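Porin (Acinetobacter baumannii AB307-0294, PDB 5DL7) is an outer-membrane beta-barrel that probably acts as a porin for small solutes, with vanillate as a putative substrate. Local coordinates at residues R102-K114 and D167-D179. Numbering follows the deposited sequence.
Sequences RDDYYGKIGITGK and DEVRQRDSIRYTD. With CA (calcium ion), chain E; CA (calcium ion), chain C.
Lys108 and Arg170 run alongside each other with their ends pointing opposite ways; Lys108 ends on two carbonyls of segment 167-179 and Arg170 on one of strand 105-114. Beyond CG the lysine chain is fully extended, which carries NZ into the type I turn from Gln171 to Ser174. There Lys108 NZ donates to Arg172 O and to Ser174 O, 2.9 Å in each case. The two bonds differ in approach: NZ stands above the carbonyl plane of Arg172, 64° out of it, but lies closer to that of Ser174. A water accepts a further bond from NZ and donates to Arg170 O, so the ammonium group is gripped mainly by neutral carbonyl oxygens, which probably stabilise its charge.

Arg170 reaches strand 105-114 by a bend at chi3 (55°). Arg170 NH2 donates to Ile109 O at 2.8 Å, a bent bond with an N-H...O angle of 134°, while NH1 bonds Ile175 O within its own segment. Both oxygens lie near the guanidinium plane and so fix its rotation. Its two faces are covered as well: Lys108 CB sits 3.6 Å above one, and Tyr177 CE2 lies over the other. A second water joins Ile109 N to NH1.

Apolar contact is made by Tyr106 and Ile175: Ile175 CG2 packs 3.7 Å from Tyr106 CB and also touches Gly107 O. Arg172 O lies at the edge of the Tyr106 ring, whose hydroxyl is hydrogen-bonded to Leu93 O.

Just before the strand, Asp103 binds one calcium ion through both carboxylate oxygens, together with Asn97, whose side chain is about 9 Å from that of Ile175; Arg102 O and Asp104 bind another. Strand 105-117 pairs with strand 66-79, not with 167-179, whose turn offers backbone carbonyls to side chains of the strand, while Arg170 and Ile175 reach back: a loop folded against the wall of an OprD-family beta-barrel.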
loop_
_atom_site.group_PDB
_atom_site.type_symbol
_atom_site.label_atom_id
_atom_site.label_comp_id
_atom_site.label_asym_id
_atom_site.label_seq_id
_atom_site.Cartn_x
_atom_site.Cartn_y
_atom_site.Cartn_z
ATOM N N ARG A 102 2.595 12.161 -20.915
ATOM C CA ARG A 102 2.887 10.761 -20.478
ATOM C C ARG A 102 3.891 10.108 -21.413
ATOM O O ARG A 102 3.707 10.218 -22.606
ATOM C CB ARG A 102 1.587 9.957 -20.622
ATOM C CG ARG A 102 0.797 10.148 -19.340
ATOM C CD ARG A 102 0.390 11.565 -18.939
ATOM N NE ARG A 102 -0.619 11.514 -17.839
ATOM C CZ ARG A 102 -1.040 12.575 -17.132
ATOM N NH1 ARG A 102 -0.509 13.797 -17.323
ATOM N NH2 ARG A 102 -2.026 12.486 -16.221
ATOM N N ASP A 103 4.767 9.296 -20.865
ATOM C CA ASP A 103 5.322 8.269 -21.666
ATOM C C ASP A 103 4.252 7.205 -22.015
ATOM O O ASP A 103 3.590 6.766 -21.107
ATOM C CB ASP A 103 6.444 7.630 -20.906
ATOM C CG ASP A 103 7.713 8.597 -20.733
ATOM O OD1 ASP A 103 7.865 9.511 -21.620
ATOM O OD2 ASP A 103 8.452 8.400 -19.776
ATOM N N ASP A 104 4.228 6.754 -23.227
ATOM C CA ASP A 104 3.162 5.912 -23.737
ATOM C C ASP A 104 3.376 4.410 -23.497
ATOM O O ASP A 104 2.396 3.621 -23.605
ATOM C CB ASP A 104 2.887 6.210 -25.140
ATOM C CG ASP A 104 2.346 7.634 -25.298
ATOM O OD1 ASP A 104 1.545 8.164 -24.459
ATOM O OD2 ASP A 104 2.819 8.316 -26.186
ATOM N N TYR A 105 4.621 4.056 -23.137
ATOM C CA TYR A 105 5.065 2.733 -22.951
ATOM C C TYR A 105 6.125 2.778 -21.891
ATOM O O TYR A 105 6.864 3.767 -21.867
ATOM C CB TYR A 105 5.511 2.036 -24.167
ATOM C CG TYR A 105 6.183 0.871 -23.772
ATOM C CD1 TYR A 105 5.454 -0.278 -23.481
ATOM C CD2 TYR A 105 7.583 0.834 -23.621
ATOM C CE1 TYR A 105 6.047 -1.487 -23.038
ATOM C CE2 TYR A 105 8.200 -0.326 -23.089
ATOM C CZ TYR A 105 7.474 -1.483 -22.791
ATOM O OH TYR A 105 8.040 -2.736 -22.506
ATOM N N TYR A 106 6.093 1.845 -20.911
ATOM C CA TYR A 106 7.213 1.704 -20.043
ATOM C C TYR A 106 7.353 0.304 -19.612
ATOM O O TYR A 106 6.297 -0.407 -19.300
ATOM C CB TYR A 106 7.213 2.606 -18.852
ATOM C CG TYR A 106 6.155 2.441 -17.680
ATOM C CD1 TYR A 106 4.780 2.486 -17.937
ATOM C CD2 TYR A 106 6.567 2.374 -16.329
ATOM C CE1 TYR A 106 3.833 2.434 -16.823
ATOM C CE2 TYR A 106 5.655 2.321 -15.208
ATOM C CZ TYR A 106 4.236 2.352 -15.556
ATOM O OH TYR A 106 3.389 2.398 -14.500
ATOM N N GLY A 107 8.611 -0.123 -19.479
ATOM C CA GLY A 107 8.924 -1.526 -19.224
ATOM C C GLY A 107 10.022 -1.648 -18.180
ATOM O O GLY A 107 10.803 -0.702 -18.093
ATOM N N LYS A 108 10.102 -2.739 -17.348
ATOM C CA LYS A 108 11.136 -2.809 -16.340
ATOM C C LYS A 108 11.204 -4.223 -15.772
ATOM O O LYS A 108 10.198 -5.024 -15.935
ATOM C CB LYS A 108 11.030 -1.844 -15.183
ATOM C CG LYS A 108 9.592 -1.580 -14.714
ATOM C CD LYS A 108 9.460 -0.741 -13.521
ATOM C CE LYS A 108 8.049 -0.299 -13.294
ATOM N NZ LYS A 108 7.879 0.548 -12.114
ATOM N N ILE A 109 12.369 -4.634 -15.418
ATOM C CA ILE A 109 12.564 -6.031 -15.002
ATOM C C ILE A 109 13.296 -6.012 -13.662
ATOM O O ILE A 109 14.317 -5.279 -13.521
ATOM C CB ILE A 109 13.187 -6.946 -16.018
ATOM C CG1 ILE A 109 13.445 -8.359 -15.424
ATOM C CG2 ILE A 109 14.570 -6.493 -16.466
ATOM C CD1 ILE A 109 13.701 -9.369 -16.491
ATOM N N GLY A 110 12.846 -6.775 -12.656
ATOM C CA GLY A 110 13.578 -7.056 -11.430
ATOM C C GLY A 110 14.007 -8.464 -11.237
ATOM O O GLY A 110 13.328 -9.343 -11.655
ATOM N N ILE A 111 15.225 -8.672 -10.870
ATOM C CA ILE A 111 15.769 -10.035 -10.694
ATOM C C ILE A 111 16.299 -10.175 -9.253
ATOM O O ILE A 111 16.863 -9.228 -8.726
ATOM C CB ILE A 111 17.010 -10.201 -11.532
ATOM C CG1 ILE A 111 16.751 -9.676 -12.947
ATOM C CG2 ILE A 111 17.451 -11.607 -11.498
ATOM C CD1 ILE A 111 16.189 -10.708 -13.872
ATOM N N THR A 112 16.215 -11.382 -8.660
ATOM C CA THR A 112 16.664 -11.598 -7.286
ATOM C C THR A 112 17.363 -12.923 -7.227
ATOM O O THR A 112 16.916 -13.899 -7.849
ATOM C CB THR A 112 15.486 -11.735 -6.288
ATOM O OG1 THR A 112 14.449 -10.832 -6.579
ATOM C CG2 THR A 112 15.950 -11.501 -4.838
ATOM N N GLY A 113 18.538 -13.006 -6.664
ATOM C CA GLY A 113 19.153 -14.258 -6.465
ATOM C C GLY A 113 18.849 -14.613 -4.977
ATOM O O GLY A 113 18.730 -13.759 -4.128
ATOM N N LYS A 114 18.750 -15.932 -4.728
ATOM C CA LYS A 114 18.402 -16.421 -3.372
ATOM C C LYS A 114 19.128 -17.634 -3.045
ATOM O O LYS A 114 19.536 -18.470 -3.857
ATOM C CB LYS A 114 16.863 -16.553 -3.256
ATOM C CG LYS A 114 16.288 -17.546 -4.153
ATOM C CD LYS A 114 14.725 -17.467 -4.102
ATOM C CE LYS A 114 14.327 -18.739 -4.865
ATOM N NZ LYS A 114 12.849 -18.611 -5.022
ATOM N N ASP A 167 19.159 0.241 -0.701
ATOM C CA ASP A 167 19.733 1.563 -0.976
ATOM C C ASP A 167 19.117 2.230 -2.193
ATOM O O ASP A 167 19.636 3.232 -2.509
ATOM C CB ASP A 167 21.244 1.480 -1.166
ATOM C CG ASP A 167 21.687 0.571 -2.275
ATOM O OD1 ASP A 167 20.926 -0.107 -2.989
ATOM O OD2 ASP A 167 22.937 0.351 -2.272
ATOM N N GLU A 168 18.170 1.639 -2.941
ATOM C CA GLU A 168 17.546 2.378 -4.025
ATOM C C GLU A 168 16.104 1.851 -4.067
ATOM O O GLU A 168 15.878 0.709 -3.631
ATOM C CB GLU A 168 18.253 2.027 -5.379
ATOM C CG GLU A 168 19.685 2.271 -5.379
ATOM C CD GLU A 168 20.214 1.995 -6.795
ATOM O OE1 GLU A 168 20.424 0.833 -7.179
ATOM O OE2 GLU A 168 20.095 2.986 -7.538
ATOM N N VAL A 169 15.272 2.631 -4.693
ATOM C CA VAL A 169 13.860 2.367 -4.864
ATOM C C VAL A 169 13.500 2.595 -6.326
ATOM O O VAL A 169 14.002 3.571 -6.946
ATOM C CB VAL A 169 13.014 3.242 -3.904
ATOM C CG1 VAL A 169 13.117 4.738 -4.156
ATOM C CG2 VAL A 169 11.517 2.801 -3.957
ATOM N N ARG A 170 12.639 1.719 -6.929
ATOM C CA ARG A 170 12.115 2.073 -8.227
ATOM C C ARG A 170 10.588 2.253 -8.060
ATOM O O ARG A 170 9.906 1.270 -7.791
ATOM C CB ARG A 170 12.431 0.951 -9.194
ATOM C CG ARG A 170 11.848 1.213 -10.584
ATOM C CD ARG A 170 12.542 0.569 -11.742
ATOM N NE ARG A 170 12.682 -0.875 -11.642
ATOM C CZ ARG A 170 13.455 -1.572 -12.446
ATOM N NH1 ARG A 170 14.138 -0.898 -13.398
ATOM N NH2 ARG A 170 13.583 -2.891 -12.339
ATOM N N GLN A 171 10.169 3.448 -8.199
ATOM C CA GLN A 171 8.776 3.859 -7.919
ATOM C C GLN A 171 7.864 3.139 -8.937
ATOM O O GLN A 171 8.251 2.792 -10.035
ATOM C CB GLN A 171 8.544 5.291 -7.892
ATOM C CG GLN A 171 9.470 6.099 -6.953
ATOM C CD GLN A 171 9.168 5.773 -5.417
ATOM O OE1 GLN A 171 8.563 4.771 -5.081
ATOM N NE2 GLN A 171 9.910 6.514 -4.524
ATOM N N ARG A 172 6.642 2.987 -8.483
ATOM C CA ARG A 172 5.659 2.286 -9.324
ATOM C C ARG A 172 5.517 2.792 -10.751
ATOM O O ARG A 172 5.351 2.012 -11.721
ATOM C CB ARG A 172 4.240 2.358 -8.560
ATOM C CG ARG A 172 3.778 3.715 -8.329
ATOM C CD ARG A 172 2.890 3.767 -7.062
ATOM N NE ARG A 172 2.417 5.094 -6.757
ATOM C CZ ARG A 172 1.533 5.394 -5.809
ATOM N NH1 ARG A 172 1.117 4.444 -4.956
ATOM N NH2 ARG A 172 1.141 6.654 -5.687
ATOM N N ASP A 173 5.568 4.101 -10.904
ATOM C CA ASP A 173 5.437 4.791 -12.172
ATOM C C ASP A 173 6.794 5.260 -12.792
ATOM O O ASP A 173 6.806 6.112 -13.626
ATOM C CB ASP A 173 4.612 6.062 -12.030
ATOM C CG ASP A 173 5.117 7.024 -10.919
ATOM O OD1 ASP A 173 6.067 6.691 -10.165
ATOM O OD2 ASP A 173 4.580 8.193 -10.853
ATOM N N SER A 174 7.829 4.490 -12.525
ATOM C CA SER A 174 9.176 4.832 -13.022
ATOM C C SER A 174 9.876 3.662 -13.534
ATOM O O SER A 174 9.772 2.509 -13.065
ATOM C CB SER A 174 9.978 5.421 -11.849
ATOM O OG SER A 174 11.275 5.819 -12.395
ATOM N N ILE A 175 10.690 3.916 -14.588
ATOM C CA ILE A 175 11.591 2.904 -15.029
ATOM C C ILE A 175 12.946 2.965 -14.352
ATOM O O ILE A 175 13.780 2.016 -14.622
ATOM C CB ILE A 175 11.830 2.849 -16.518
ATOM C CG1 ILE A 175 12.457 4.149 -17.087
ATOM C CG2 ILE A 175 10.530 2.677 -17.299
ATOM C CD1 ILE A 175 12.691 4.237 -18.599
ATOM N N ARG A 176 13.223 4.029 -13.647
ATOM C CA ARG A 176 14.624 4.219 -13.042
ATOM C C ARG A 176 14.679 3.928 -11.497
ATOM O O ARG A 176 13.681 4.247 -10.808
ATOM C CB ARG A 176 14.972 5.710 -13.174
ATOM C CG ARG A 176 15.042 6.219 -14.615
ATOM C CD ARG A 176 15.580 7.638 -14.732
ATOM N NE ARG A 176 14.792 8.527 -13.870
ATOM C CZ ARG A 176 15.194 9.115 -12.710
ATOM N NH1 ARG A 176 16.446 9.070 -12.248
ATOM N NH2 ARG A 176 14.329 9.871 -12.056
ATOM N N TYR A 177 15.728 3.304 -11.036
ATOM C CA TYR A 177 16.034 3.328 -9.593
ATOM C C TYR A 177 16.527 4.621 -9.172
ATOM O O TYR A 177 17.360 5.224 -9.887
ATOM C CB TYR A 177 17.038 2.240 -9.230
ATOM C CG TYR A 177 16.416 0.960 -9.032
ATOM C CD1 TYR A 177 15.836 0.790 -7.729
ATOM C CD2 TYR A 177 16.284 0.076 -9.966
ATOM C CE1 TYR A 177 15.249 -0.323 -7.459
ATOM C CE2 TYR A 177 15.661 -1.166 -9.662
ATOM C CZ TYR A 177 15.171 -1.287 -8.415
ATOM O OH TYR A 177 14.437 -2.347 -7.768
ATOM N N THR A 178 16.075 5.103 -8.035
ATOM C CA THR A 178 16.422 6.394 -7.485
ATOM C C THR A 178 16.757 6.154 -5.997
ATOM O O THR A 178 16.601 5.038 -5.453
ATOM C CB THR A 178 15.317 7.396 -7.678
ATOM O OG1 THR A 178 14.026 6.908 -7.150
ATOM C CG2 THR A 178 15.004 7.714 -9.206
ATOM N N ASP A 179 17.236 7.172 -5.307
ATOM C CA ASP A 179 17.582 6.993 -3.893
ATOM C C ASP A 179 16.316 6.847 -3.029
ATOM O O ASP A 179 15.236 7.503 -3.251
ATOM C CB ASP A 179 18.432 8.169 -3.402
ATOM C CG ASP A 179 19.852 8.140 -3.968
ATOM O OD1 ASP A 179 20.293 7.213 -4.607
ATOM O OD2 ASP A 179 20.497 9.106 -3.776
HETATM CA CA CA E . 2.542 10.598 -24.751
HETATM CA CA CA C . 10.024 10.372 -20.334
HETATM O O HOH W 1 8.685 -0.572 -9.699
HETATM O O HOH W 2 14.564 -2.709 -15.862
HETATM O O HOH W 3 10.071 10.123 -18.010
HETATM O O HOH W 4 4.634 11.152 -25.131
HETATM O O HOH W 5 0.277 11.108 -23.722
#